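NreA (Staphylococcus aureus subsp. aureus, PDB 6K2H) probably senses nitrate through its GAF domain and modulates signalling by the NreB–NreC two-component system. Local coordinates at residues A67-V70 against R76-I79. The protein carries 1 engineered substitution. Numbering follows the deposited sequence.
With EDO (1,2-ethanediol), chain B.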
ATOM      1  N   ALA A  67       1.576   5.770   0.057  1.00 25.08           N
ATOM      2  CA  ALA A  67       2.349   5.419   1.250  1.00 26.62           C
ATOM      3  C   ALA A  67       2.785   6.701   1.988  1.00 26.28           C
ATOM      4  O   ALA A  67       2.690   6.812   3.226  1.00 27.06           O
ATOM      5  CB  ALA A  67       3.545   4.581   0.895  1.00 27.39           C
ATOM      6  N   GLY A  68       3.316   7.663   1.263  1.00 28.95           N
ATOM      7  CA  GLY A  68       3.773   8.867   1.962  1.00 29.51           C
ATOM      8  C   GLY A  68       2.693   9.669   2.611  1.00 29.01           C
ATOM      9  O   GLY A  68       2.901  10.264   3.688  1.00 29.53           O
ATOM     10  N   THR A  69       1.532   9.708   1.990  1.00 25.93           N
ATOM     11  CA  THR A  69       0.410  10.426   2.574  1.00 28.64           C
ATOM     12  C   THR A  69      -0.090   9.721   3.833  1.00 27.52           C
ATOM     13  O   THR A  69      -0.314  10.353   4.844  1.00 27.53           O
ATOM     14  CB  THR A  69      -0.714  10.600   1.534  1.00 32.15           C
ATOM     15  OG1 THR A  69      -0.181  11.252   0.352  1.00 33.32           O
ATOM     16  CG2 THR A  69      -1.865  11.360   2.061  1.00 34.47           C
ATOM     17  N   VAL A  70      -0.207   8.418   3.796  1.00 26.39           N
ATOM     18  CA  VAL A  70      -0.705   7.719   4.979  1.00 25.90           C
ATOM     19  C   VAL A  70       0.286   7.883   6.145  1.00 26.58           C
ATOM     20  O   VAL A  70      -0.142   8.039   7.268  1.00 28.10           O
ATOM     21  CB  VAL A  70      -0.983   6.254   4.653  1.00 23.08           C
ATOM     22  CG1 VAL A  70      -1.305   5.446   5.927  1.00 23.71           C
ATOM     23  CG2 VAL A  70      -2.141   6.128   3.681  1.00 22.54           C
ATOM     24  N   ARG A  76      -6.183   6.281   6.998  1.00 26.18           N
ATOM     25  CA  ARG A  76      -6.334   5.401   5.799  1.00 27.64           C
ATOM     26  C   ARG A  76      -6.717   6.237   4.580  1.00 27.21           C
ATOM     27  O   ARG A  76      -7.296   7.346   4.684  1.00 26.11           O
ATOM     28  CB  ARG A  76      -7.313   4.308   6.027  1.00 30.19           C
ATOM     29  CG  ARG A  76      -8.726   4.762   6.363  1.00 35.65           C
ATOM     30  CD  ARG A  76      -9.659   3.586   6.130  1.00 38.39           C
ATOM     31  NE  ARG A  76     -10.916   3.725   6.848  1.00 43.13           N
ATOM     32  CZ  ARG A  76     -11.894   4.566   6.567  1.00 53.85           C
ATOM     33  NH1 ARG A  76     -12.972   4.569   7.357  1.00 54.22           N
ATOM     34  NH2 ARG A  76     -11.832   5.405   5.522  1.00 60.93           N
ATOM     35  N   MET A  77      -6.387   5.710   3.412  1.00 25.95           N
ATOM     36  CA  MET A  77      -6.835   6.296   2.139  1.00 26.27           C
ATOM     37  C   MET A  77      -7.568   5.239   1.383  1.00 25.99           C
ATOM     38  O   MET A  77      -7.091   4.100   1.289  1.00 24.26           O
ATOM     39  CB  MET A  77      -5.623   6.728   1.331  1.00 31.60           C
ATOM     40  CG  MET A  77      -4.847   7.862   1.901  1.00 44.12           C
ATOM     41  SD  MET A  77      -3.601   8.451   0.722  1.00 51.69           S
ATOM     42  CE  MET A  77      -4.628   8.693  -0.739  1.00 43.29           C
ATOM     43  N   VAL A  78      -8.732   5.578   0.870  1.00 24.59           N
ATOM     44  CA  VAL A  78      -9.564   4.628   0.172  1.00 24.83           C
ATOM     45  C   VAL A  78      -9.887   5.206  -1.166  1.00 25.98           C
ATOM     46  O   VAL A  78     -10.371   6.349  -1.256  1.00 22.57           O
ATOM     47  CB  VAL A  78     -10.849   4.352   0.926  1.00 25.12           C
ATOM     48  CG1 VAL A  78     -11.717   3.411   0.142  1.00 25.63           C
ATOM     49  CG2 VAL A  78     -10.615   3.751   2.290  1.00 26.10           C
ATOM     50  N   ILE A  79      -9.576   4.470  -2.215  1.00 21.24           N
ATOM     51  CA  ILE A  79     -10.002   4.847  -3.562  1.00 23.14           C
ATOM     52  C   ILE A  79     -10.842   3.740  -4.182  1.00 22.86           C
ATOM     53  O   ILE A  79     -10.317   2.688  -4.596  1.00 19.02           O
ATOM     54  CB  ILE A  79      -8.794   5.203  -4.446  1.00 23.25           C
ATOM     55  CG1 ILE A  79      -7.900   6.191  -3.724  1.00 26.82           C
ATOM     56  CG2 ILE A  79      -9.267   5.627  -5.814  1.00 22.74           C
ATOM     57  CD1 ILE A  79      -6.638   6.496  -4.469  1.00 26.72           C
TER
HETATM   58  C1  EDO B 201       3.289   4.672  -4.517  1.00 21.81           C
HETATM   59  O1  EDO B 201       3.316   3.787  -5.404  1.00 33.37           O
HETATM   60  C2  EDO B 201       2.037   5.001  -4.048  1.00 25.41           C
HETATM   61  O2  EDO B 201       2.387   5.554  -2.861  1.00 37.36           O
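No ring, amide or guanidinium face takes part where Met77 meets Thr69 and Val70; this is a meeting of aliphatic branches with a thioether. Met77 points from the strand at the helix, and its SD comes up against the methyl CG2 of Thr69 (3.6 Å from Met77 SD) and the CB that carries it (3.7 Å). The two side chains lie roughly at right angles. Further back along the same side chain, Met77 CG packs on Val70 CG2 at 3.7 Å, and the same methyl lies 4.0 Å from Met77 SD, so the sulfur meets both helix residues. The reach comes from a nearly straight chi2 (-171°), while chi3 of 52° turns the methyl CE aside instead of carrying it on between the helix residues. On Thr69, CG2 stands anti to the backbone N, which sets the methyl against sulfur and sends OG1 back along the helix, where it donates a hydrogen bond to Gly65 O.

In GAF terms, helix 65-73 runs through a short turn into strand 77-79, an outermost strand of the antiparallel sheet. Met77 and Ile79 make backbone hydrogen bonds to Ala107 and Val105 of the neighbouring strand 104-112, and buried Val70 also rests on Ala107 and Pro109 there. About 150 Å² is buried between the two segments, and no hydrogen bond crosses between them. Ala67 turns away from the strand, its CB packing toward Ile42 and Trp44, and its N-H gives 1,2-ethanediol O2 a nearly straight hydrogen bond (3.0 Å from Ala67 N, 165°). That diol, probably from the crystallisation liquor, is also bound by Trp44 NE1 and Ile96 N, a cluster of N-H donors near the start of helix 65-73 consistent with a pocket for nitrate.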